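Local coordinates for protein cycloalternan-forming enzyme (Listeria monocytogenes serovar 1/2a, PDB 5F7U) that is a multidomain enzyme of glycosyl hydrolase family 31, built round a TIM barrel with several beta domains and a carbohydrate-binding module, at residues Q756-V761 with T782-A787; R160-P165 with M332-V337; I392-F397 with A449-V454. The protein carries 1 engineered substitution. All coordinates share one frame; numbering follows the deposited sequence.

Contact 1 of 3, residues Q756-V761 with T782-A787; sequences QTEKEV and TISYYA. With GLC (alpha-D-glucopyranose), chain B; GLC (alpha-D-glucopyranose), chain C.
Strands 758-761 and 782-786 pair antiparallel as a two-stranded ribbon in the family 31 C-terminal domain, and one edge of the ribbon receives a bound glucose. Lys759 with Tyr785 and Val761 with Ile783 are the hydrogen-bonded pairs, each joined by two backbone bonds, and the ladder is prolonged where Ala787 N donates to Thr757 O at 2.8 Å. On the face that carries Glu758, Glu760, Ser784 and Tyr786, polar groups meet. The Glu758 chain is bent at its second torsion (chi2 -68°), which turns the carboxylate across to the neighbouring strand. Ser784 OG gives its proton to Glu758 OE1 at 2.7 Å, meeting the anti side of that oxygen and 27° out of the carboxylate plane. A water donates to the same OE1 and to Ser784 O, so the oxygen is gripped twice. Glu758 OE2 lies 3.6 Å from Tyr786 CD1, while Thr757 runs alongside the Tyr786 ring, its CB 3.8 Å from CE1.

The ribbon also contributes to a glycan pocket, with the Tyr785 ring stacked on one sugar and the Tyr786 backbone hydrogen-bonded to it. Tyr786 belongs to a non-hydrogen-bonded pair, and its backbone faces away from the partner strand: Tyr786 N donates to O3 of the chain B glucose at 3.0 Å, and O2 of that sugar donates to Tyr786 O at 2.6 Å. Glucose C2 sits 3.6 Å above the Tyr785 ring, over its centre. The Tyr785 hydroxyl is hydrogen-bonded to Asp770, which also binds a glucose. On the face shared by Lys759, Val761, Ile783 and Tyr785, Val761 CB packs against Ile783 CG1 at 3.9 Å, with Phe795 of strand 794-797 touching both residues, and Lys759 sends its ammonium to the backbone oxygens of Glu738 and Pro750.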
loop_
_atom_site.group_PDB
_atom_site.type_symbol
_atom_site.label_atom_id
_atom_site.label_comp_id
_atom_site.label_asym_id
_atom_site.label_seq_id
_atom_site.Cartn_x
_atom_site.Cartn_y
_atom_site.Cartn_z
ATOM N N GLN A 756 -19.935 15.074 3.175
ATOM C CA GLN A 756 -19.464 15.152 4.549
ATOM C C GLN A 756 -18.619 16.406 4.783
ATOM O O GLN A 756 -17.753 16.733 3.966
ATOM C CB GLN A 756 -18.639 13.908 4.878
ATOM C CG GLN A 756 -18.036 13.919 6.278
ATOM C CD GLN A 756 -17.264 12.646 6.592
ATOM O OE1 GLN A 756 -16.730 11.986 5.702
ATOM N NE2 GLN A 756 -17.196 12.307 7.866
ATOM N N THR A 757 -18.905 17.107 5.875
ATOM C CA THR A 757 -18.045 18.190 6.366
ATOM C C THR A 757 -17.675 18.039 7.855
ATOM O O THR A 757 -16.757 18.699 8.332
ATOM C CB THR A 757 -18.669 19.581 6.131
ATOM O OG1 THR A 757 -19.946 19.628 6.770
ATOM C CG2 THR A 757 -18.849 19.892 4.628
ATOM N N GLU A 758 -18.360 17.167 8.589
ATOM C CA GLU A 758 -17.939 16.886 9.965
ATOM C C GLU A 758 -17.208 15.551 9.990
ATOM O O GLU A 758 -17.840 14.493 9.925
ATOM C CB GLU A 758 -19.121 16.905 10.952
ATOM C CG GLU A 758 -19.629 18.308 11.292
ATOM C CD GLU A 758 -18.638 19.155 12.122
ATOM O OE1 GLU A 758 -17.712 18.599 12.782
ATOM O OE2 GLU A 758 -18.797 20.406 12.143
ATOM N N LYS A 759 -15.882 15.620 10.064
ATOM C CA LYS A 759 -15.035 14.432 9.915
ATOM C C LYS A 759 -14.613 13.898 11.280
ATOM O O LYS A 759 -13.990 14.619 12.066
ATOM C CB LYS A 759 -13.800 14.781 9.066
ATOM C CG LYS A 759 -12.694 13.719 9.015
ATOM C CD LYS A 759 -13.168 12.464 8.282
ATOM C CE LYS A 759 -11.993 11.500 8.159
ATOM N NZ LYS A 759 -12.375 10.213 7.490
ATOM N N GLU A 760 -14.947 12.634 11.557
ATOM C CA GLU A 760 -14.477 11.973 12.783
ATOM C C GLU A 760 -13.028 11.589 12.576
ATOM O O GLU A 760 -12.675 11.057 11.507
ATOM C CB GLU A 760 -15.281 10.703 13.053
ATOM C CG GLU A 760 -16.637 10.974 13.660
ATOM C CD GLU A 760 -17.421 9.699 13.963
ATOM O OE1 GLU A 760 -16.906 8.569 13.800
ATOM O OE2 GLU A 760 -18.576 9.830 14.358
ATOM N N VAL A 761 -12.180 11.893 13.561
ATOM C CA VAL A 761 -10.776 11.473 13.515
ATOM C C VAL A 761 -10.457 10.760 14.813
ATOM O O VAL A 761 -10.581 11.366 15.890
ATOM C CB VAL A 761 -9.793 12.656 13.353
ATOM C CG1 VAL A 761 -8.363 12.126 13.168
ATOM C CG2 VAL A 761 -10.175 13.545 12.169
ATOM N N THR A 782 -12.178 10.007 19.820
ATOM C CA THR A 782 -12.518 10.370 18.449
ATOM C C THR A 782 -12.977 11.824 18.523
ATOM O O THR A 782 -13.914 12.168 19.288
ATOM C CB THR A 782 -13.642 9.472 17.903
ATOM O OG1 THR A 782 -13.170 8.112 17.829
ATOM C CG2 THR A 782 -14.112 9.943 16.513
ATOM N N ILE A 783 -12.315 12.669 17.751
ATOM C CA ILE A 783 -12.705 14.078 17.687
ATOM C C ILE A 783 -13.573 14.316 16.451
ATOM O O ILE A 783 -13.581 13.492 15.528
ATOM C CB ILE A 783 -11.486 15.043 17.716
ATOM C CG1 ILE A 783 -10.601 14.892 16.457
ATOM C CG2 ILE A 783 -10.697 14.860 19.022
ATOM C CD1 ILE A 783 -9.652 16.061 16.247
ATOM N N SER A 784 -14.315 15.428 16.461
ATOM C CA SER A 784 -15.048 15.885 15.276
ATOM C C SER A 784 -14.334 17.108 14.719
ATOM O O SER A 784 -14.188 18.115 15.408
ATOM C CB SER A 784 -16.497 16.198 15.634
ATOM O OG SER A 784 -17.238 16.525 14.470
ATOM N N TYR A 785 -13.862 17.004 13.485
ATOM C CA TYR A 785 -13.129 18.086 12.831
ATOM C C TYR A 785 -13.983 18.657 11.708
ATOM O O TYR A 785 -14.420 17.912 10.807
ATOM C CB TYR A 785 -11.807 17.536 12.266
ATOM C CG TYR A 785 -10.764 18.551 11.813
ATOM C CD1 TYR A 785 -10.854 19.159 10.565
ATOM C CD2 TYR A 785 -9.634 18.828 12.606
ATOM C CE1 TYR A 785 -9.875 20.051 10.121
ATOM C CE2 TYR A 785 -8.651 19.707 12.176
ATOM C CZ TYR A 785 -8.782 20.317 10.936
ATOM O OH TYR A 785 -7.813 21.186 10.493
ATOM N N TYR A 786 -14.245 19.972 11.755
ATOM C CA TYR A 786 -14.979 20.596 10.662
ATOM C C TYR A 786 -14.032 20.788 9.479
ATOM O O TYR A 786 -13.034 21.520 9.570
ATOM C CB TYR A 786 -15.621 21.942 11.061
ATOM C CG TYR A 786 -16.265 22.624 9.863
ATOM C CD1 TYR A 786 -17.447 22.120 9.303
ATOM C CD2 TYR A 786 -15.674 23.746 9.269
ATOM C CE1 TYR A 786 -18.033 22.724 8.184
ATOM C CE2 TYR A 786 -16.246 24.357 8.154
ATOM C CZ TYR A 786 -17.421 23.847 7.624
ATOM O OH TYR A 786 -17.990 24.471 6.545
ATOM N N ALA A 787 -14.365 20.134 8.366
ATOM C CA ALA A 787 -13.552 20.251 7.159
ATOM C C ALA A 787 -14.444 20.558 5.970
ATOM O O ALA A 787 -15.147 19.670 5.442
ATOM C CB ALA A 787 -12.765 18.965 6.924
HETATM C C1 GLC B . -10.146 23.808 12.247
HETATM C C2 GLC B . -11.219 22.718 12.261
HETATM C C3 GLC B . -11.612 22.413 13.714
HETATM C C4 GLC B . -10.369 22.092 14.560
HETATM C C5 GLC B . -9.382 23.267 14.482
HETATM C C6 GLC B . -8.080 23.083 15.257
HETATM O O2 GLC B . -12.361 23.172 11.525
HETATM O O3 GLC B . -12.581 21.358 13.761
HETATM O O4 GLC B . -10.724 21.840 15.921
HETATM O O5 GLC B . -9.041 23.454 13.100
HETATM O O6 GLC B . -7.427 21.889 14.809
HETATM C C1 GLC C . -16.477 26.739 12.303
HETATM C C2 GLC C . -15.603 27.809 13.000
HETATM C C3 GLC C . -14.142 27.364 13.198
HETATM C C4 GLC C . -14.232 26.056 14.003
HETATM C C5 GLC C . -15.021 24.963 13.257
HETATM C C6 GLC C . -15.817 24.101 14.245
HETATM O O1 GLC C . -16.958 27.170 11.017
HETATM O O2 GLC C . -15.719 29.091 12.364
HETATM O O3 GLC C . -13.401 28.488 13.760
HETATM O O4 GLC C . -12.959 25.514 14.364
HETATM O O5 GLC C . -15.822 25.459 12.160
HETATM O O6 GLC C . -17.237 24.299 14.229
HETATM O O HOH W 1 -16.473 20.362 14.845
#

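Contact 2 of 3, residues R160-P165 with M332-V337; sequences RMELSP and MLDYYV
Arg160 and Asp334 meet on one face of an antiparallel strand pair whose first strand belongs to the galactose mutarotase-like beta domain, while Met161, Leu163, Leu333 and Tyr335 fill the other. The apolar face is the tight one. Met161 curls over the Tyr335 ring, placing CB 3.9 Å from the centroid and above one face; bends at chi2 and chi3 then bring CE back to within 3.5 Å of Tyr335 CE2, and the sulfur lies obliquely to the ring in a Met-aromatic contact. The Tyr335 ring is steadied further by Phe321, edge-to-face, and by Asn240 at its hydroxyl. Strands 214-229 and 235-243 cover the two leucines.

The opposite face is polar, and its margins, at Arg160 and Met332, are partly exposed. Arg160 CG, anti to the backbone N (chi1 -171°), lies over the Tyr336 ring, and the extended chain beyond carries the guanidinium on, 16° from the ring plane, with Tyr336 OH over its centre. Arg160 grips Asp334 side-on: NE reaches OD1 and NH2 reaches OD2, both at 2.9 Å. A carboxylate held by two such bonds would probably stay ionised. Glu162 completes a salt-bridge network through a long, out-of-plane, charge-only contact with Arg160. OE2 of Glu162, over the guanidinium face opposite Tyr336 OH, also bonds His172 and accepts from a water at 2.6 Å; that water donates weakly to Asp334 OD2 at 3.2 Å.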
loop_
_atom_site.group_PDB
_atom_site.type_symbol
_atom_site.label_atom_id
_atom_site.label_comp_id
_atom_site.label_asym_id
_atom_site.label_seq_id
_atom_site.Cartn_x
_atom_site.Cartn_y
_atom_site.Cartn_z
ATOM N N ARG A 160 10.252 -20.690 10.851
ATOM C CA ARG A 160 9.916 -21.289 9.559
ATOM C C ARG A 160 9.523 -22.745 9.766
ATOM O O ARG A 160 10.246 -23.503 10.409
ATOM C CB ARG A 160 11.124 -21.223 8.614
ATOM C CG ARG A 160 10.808 -21.619 7.183
ATOM C CD ARG A 160 12.104 -21.659 6.409
ATOM N NE ARG A 160 11.889 -21.841 4.986
ATOM C CZ ARG A 160 12.872 -21.786 4.090
ATOM N NH1 ARG A 160 14.136 -21.562 4.483
ATOM N NH2 ARG A 160 12.587 -21.926 2.798
ATOM N N MET A 161 8.387 -23.137 9.196
ATOM C CA MET A 161 7.927 -24.528 9.208
ATOM C C MET A 161 7.977 -25.121 7.821
ATOM O O MET A 161 7.464 -24.517 6.896
ATOM C CB MET A 161 6.463 -24.579 9.641
ATOM C CG MET A 161 6.263 -24.974 11.069
ATOM S SD MET A 161 6.766 -23.635 12.127
ATOM C CE MET A 161 5.323 -22.573 11.890
ATOM N N GLU A 162 8.556 -26.321 7.698
ATOM C CA GLU A 162 8.637 -26.976 6.402
ATOM C C GLU A 162 8.162 -28.401 6.587
ATOM O O GLU A 162 8.746 -29.174 7.370
ATOM C CB GLU A 162 10.056 -26.929 5.836
ATOM C CG GLU A 162 10.493 -25.528 5.417
ATOM C CD GLU A 162 11.962 -25.493 5.063
ATOM O OE1 GLU A 162 12.818 -25.412 5.975
ATOM O OE2 GLU A 162 12.248 -25.580 3.862
ATOM N N LEU A 163 7.056 -28.728 5.923
ATOM C CA LEU A 163 6.463 -30.059 6.091
ATOM C C LEU A 163 6.734 -30.891 4.842
ATOM O O LEU A 163 6.412 -30.458 3.721
ATOM C CB LEU A 163 4.950 -29.942 6.329
ATOM C CG LEU A 163 4.211 -31.291 6.372
ATOM C CD1 LEU A 163 4.485 -32.055 7.681
ATOM C CD2 LEU A 163 2.720 -31.053 6.150
ATOM N N SER A 164 7.300 -32.082 5.061
ATOM C CA SER A 164 7.479 -33.115 4.028
ATOM C C SER A 164 6.552 -34.294 4.374
ATOM O O SER A 164 6.901 -35.105 5.244
ATOM C CB SER A 164 8.949 -33.603 4.044
ATOM O OG SER A 164 9.161 -34.657 3.110
ATOM N N PRO A 165 5.384 -34.405 3.707
ATOM C CA PRO A 165 4.458 -35.517 4.008
ATOM C C PRO A 165 5.094 -36.910 3.912
ATOM O O PRO A 165 4.819 -37.754 4.758
ATOM C CB PRO A 165 3.376 -35.343 2.947
ATOM C CG PRO A 165 3.276 -33.839 2.847
ATOM C CD PRO A 165 4.740 -33.417 2.810
ATOM N N MET A 332 7.601 -29.397 -0.590
ATOM C CA MET A 332 7.215 -29.198 0.814
ATOM C C MET A 332 6.288 -27.990 1.009
ATOM O O MET A 332 6.383 -27.004 0.284
ATOM C CB MET A 332 8.459 -28.985 1.688
ATOM C CG MET A 332 9.298 -30.233 1.875
ATOM S SD MET A 332 10.523 -29.972 3.180
ATOM C CE MET A 332 11.645 -28.877 2.333
ATOM N N LEU A 333 5.416 -28.065 2.014
ATOM C CA LEU A 333 4.728 -26.879 2.510
ATOM C C LEU A 333 5.743 -26.062 3.304
ATOM O O LEU A 333 6.466 -26.611 4.116
ATOM C CB LEU A 333 3.540 -27.290 3.400
ATOM C CG LEU A 333 2.873 -26.167 4.218
ATOM C CD1 LEU A 333 2.171 -25.158 3.297
ATOM C CD2 LEU A 333 1.876 -26.741 5.211
ATOM N N ASP A 334 5.770 -24.751 3.069
ATOM C CA ASP A 334 6.804 -23.877 3.632
ATOM C C ASP A 334 6.114 -22.590 4.086
ATOM O O ASP A 334 5.598 -21.830 3.257
ATOM C CB ASP A 334 7.839 -23.615 2.532
ATOM C CG ASP A 334 9.015 -22.757 2.985
ATOM O OD1 ASP A 334 9.132 -22.386 4.168
ATOM O OD2 ASP A 334 9.849 -22.455 2.106
ATOM N N TYR A 335 6.066 -22.351 5.398
ATOM C CA TYR A 335 5.435 -21.109 5.889
ATOM C C TYR A 335 6.137 -20.542 7.111
ATOM O O TYR A 335 6.874 -21.250 7.801
ATOM C CB TYR A 335 3.916 -21.273 6.121
ATOM C CG TYR A 335 3.509 -22.178 7.269
ATOM C CD1 TYR A 335 3.490 -23.561 7.108
ATOM C CD2 TYR A 335 3.105 -21.640 8.506
ATOM C CE1 TYR A 335 3.122 -24.419 8.155
ATOM C CE2 TYR A 335 2.730 -22.481 9.566
ATOM C CZ TYR A 335 2.739 -23.864 9.371
ATOM O OH TYR A 335 2.388 -24.745 10.366
ATOM N N TYR A 336 5.928 -19.254 7.351
ATOM C CA TYR A 336 6.627 -18.568 8.424
ATOM C C TYR A 336 5.621 -17.951 9.373
ATOM O O TYR A 336 4.585 -17.422 8.935
ATOM C CB TYR A 336 7.496 -17.441 7.887
ATOM C CG TYR A 336 8.603 -17.816 6.929
ATOM C CD1 TYR A 336 8.335 -18.085 5.566
ATOM C CD2 TYR A 336 9.937 -17.814 7.349
ATOM C CE1 TYR A 336 9.381 -18.403 4.680
ATOM C CE2 TYR A 336 10.976 -18.118 6.474
ATOM C CZ TYR A 336 10.693 -18.409 5.151
ATOM O OH TYR A 336 11.765 -18.682 4.322
ATOM N N VAL A 337 5.924 -18.020 10.671
ATOM C CA VAL A 337 5.236 -17.198 11.661
ATOM C C VAL A 337 6.247 -16.147 12.133
ATOM O O VAL A 337 7.286 -16.481 12.685
ATOM C CB VAL A 337 4.678 -18.033 12.841
ATOM C CG1 VAL A 337 4.042 -17.118 13.893
ATOM C CG2 VAL A 337 3.686 -19.077 12.326
HETATM O O HOH W 2 10.873 -25.409 1.636
#

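Contact 3 of 3, residues I392-F397 with A449-V454; sequences IPATGF and AGMNIV
Asn452 reaches across to Thr395 with its side chain as well as its backbone, and Thr395 O takes both bonds. With CG beside its own backbone N (chi1 -60°), the carboxamide swings over so that ND2 donates to Thr395 O at 3.0 Å, nearly straight, in both the amide and the carbonyl planes. The same oxygen takes a weak bond from Asn452 N at 2.9 Å. Met451, extended beyond CG, instead runs alongside segment 392-397: its CG lies 3.3 Å from Ala394 O, its CE touches Ala394 CB at 4.0 Å, and its sulfur meets the edge of the Phe397 ring, SD to CD2 being 4.1 Å.

Strands 396-399 and 452-457 are parallel neighbours in the TIM barrel, linked by helix 439-448 in the beta-alpha-beta manner of that fold. The helix closes with a Schellman motif at Gly450, whose positive phi turns the chain into the second strand. Phe397, its CG anti to N (chi1 -164°), points to the same side as Ile453, and the two lie side by side with CD1 to CD1 at 3.8 Å. Both touch the linking helix, Phe397 through Val446 and Ile453 through Met442 and Val443. Phe397 itself carries the ladder: its N gives a weak bond to Asn452 O, and its O accepts from Val454 N at 2.9 Å.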
loop_
_atom_site.group_PDB
_atom_site.type_symbol
_atom_site.label_atom_id
_atom_site.label_comp_id
_atom_site.label_asym_id
_atom_site.label_seq_id
_atom_site.Cartn_x
_atom_site.Cartn_y
_atom_site.Cartn_z
ATOM N N ILE A 392 1.802 24.352 -12.026
ATOM C CA ILE A 392 1.725 22.960 -11.571
ATOM C C ILE A 392 3.102 22.324 -11.822
ATOM O O ILE A 392 3.368 21.837 -12.930
ATOM C CB ILE A 392 0.581 22.178 -12.284
ATOM C CG1 ILE A 392 -0.777 22.886 -12.163
ATOM C CG2 ILE A 392 0.531 20.722 -11.799
ATOM C CD1 ILE A 392 -1.322 23.037 -10.739
ATOM N N PRO A 393 3.981 22.327 -10.800
ATOM C CA PRO A 393 5.337 21.809 -10.959
ATOM C C PRO A 393 5.398 20.271 -10.809
ATOM O O PRO A 393 6.039 19.733 -9.904
ATOM C CB PRO A 393 6.092 22.543 -9.857
ATOM C CG PRO A 393 5.080 22.627 -8.755
ATOM C CD PRO A 393 3.802 22.952 -9.472
ATOM N N ALA A 394 4.764 19.576 -11.742
ATOM C CA ALA A 394 4.759 18.125 -11.748
ATOM C C ALA A 394 6.165 17.601 -12.048
ATOM O O ALA A 394 7.015 18.341 -12.576
ATOM C CB ALA A 394 3.758 17.611 -12.789
ATOM N N THR A 395 6.413 16.331 -11.710
ATOM C CA THR A 395 7.723 15.717 -11.976
ATOM C C THR A 395 7.660 14.459 -12.832
ATOM O O THR A 395 8.688 14.014 -13.352
ATOM C CB THR A 395 8.475 15.386 -10.679
ATOM O OG1 THR A 395 7.684 14.497 -9.887
ATOM C CG2 THR A 395 8.786 16.673 -9.895
ATOM N N GLY A 396 6.466 13.876 -12.958
ATOM C CA GLY A 396 6.304 12.645 -13.736
ATOM C C GLY A 396 5.318 12.832 -14.871
ATOM O O GLY A 396 4.376 13.607 -14.764
ATOM N N PHE A 397 5.541 12.107 -15.968
ATOM C CA PHE A 397 4.738 12.261 -17.179
ATOM C C PHE A 397 4.580 10.877 -17.798
ATOM O O PHE A 397 5.557 10.124 -17.924
ATOM C CB PHE A 397 5.426 13.221 -18.164
ATOM C CG PHE A 397 4.514 13.737 -19.253
ATOM C CD1 PHE A 397 4.201 12.958 -20.366
ATOM C CD2 PHE A 397 4.004 15.036 -19.184
ATOM C CE1 PHE A 397 3.345 13.440 -21.358
ATOM C CE2 PHE A 397 3.151 15.531 -20.178
ATOM C CZ PHE A 397 2.823 14.737 -21.269
ATOM N N ALA A 449 10.906 20.826 -18.734
ATOM C CA ALA A 449 9.865 21.189 -17.773
ATOM C C ALA A 449 10.127 20.612 -16.381
ATOM O O ALA A 449 9.333 20.830 -15.478
ATOM C CB ALA A 449 8.492 20.737 -18.276
ATOM N N GLY A 450 11.236 19.891 -16.209
ATOM C CA GLY A 450 11.574 19.275 -14.920
ATOM C C GLY A 450 10.789 17.997 -14.666
ATOM O O GLY A 450 10.616 17.584 -13.517
ATOM N N MET A 451 10.313 17.368 -15.739
ATOM C CA MET A 451 9.570 16.120 -15.635
ATOM C C MET A 451 10.332 14.968 -16.271
ATOM O O MET A 451 11.339 15.164 -16.941
ATOM C CB MET A 451 8.168 16.247 -16.242
ATOM C CG MET A 451 7.409 17.473 -15.770
ATOM S SD MET A 451 5.716 17.540 -16.353
ATOM C CE MET A 451 5.392 19.264 -15.991
ATOM N N ASN A 452 9.833 13.768 -16.030
ATOM C CA ASN A 452 10.467 12.529 -16.410
ATOM C C ASN A 452 9.366 11.683 -16.997
ATOM O O ASN A 452 8.256 11.650 -16.473
ATOM C CB ASN A 452 11.029 11.844 -15.170
ATOM C CG ASN A 452 12.061 12.684 -14.456
ATOM O OD1 ASN A 452 13.225 12.512 -14.708
ATOM N ND2 ASN A 452 11.634 13.625 -13.595
ATOM N N ILE A 453 9.663 10.998 -18.090
ATOM C CA ILE A 453 8.589 10.395 -18.880
ATOM C C ILE A 453 8.680 8.875 -18.872
ATOM O O ILE A 453 9.764 8.318 -19.020
ATOM C CB ILE A 453 8.593 10.944 -20.337
ATOM C CG1 ILE A 453 7.338 10.490 -21.113
ATOM C CG2 ILE A 453 9.888 10.595 -21.091
ATOM C CD1 ILE A 453 7.066 11.339 -22.355
ATOM N N VAL A 454 7.547 8.209 -18.710
ATOM C CA VAL A 454 7.500 6.745 -18.848
ATOM C C VAL A 454 6.550 6.348 -19.988
ATOM O O VAL A 454 5.596 7.083 -20.289
ATOM C CB VAL A 454 7.139 6.006 -17.513
ATOM C CG1 VAL A 454 8.104 6.412 -16.399
ATOM C CG2 VAL A 454 5.708 6.259 -17.095
#

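In the fold
Along the chain the order is contact 2, contact 3, contact 1, each closing before the next opens. Contact 2 joins strands 158-164 and 333-338 across a long excursion, rich in strand; contact 3 joins adjacent strands of the TIM barrel; contact 1 pairs strands 758-763 and 781-786 across 20 residues that carry two strands of another sheet. None touches another: the centres of contacts 1 and 3 are about 35 Å apart, and the centre of contact 2 is about 47 Å from each of theirs, on the opposite side of the chain's centre. Each contact thus belongs to a different module, sharing no sheet, and contact 1 contributes to a glycan pocket.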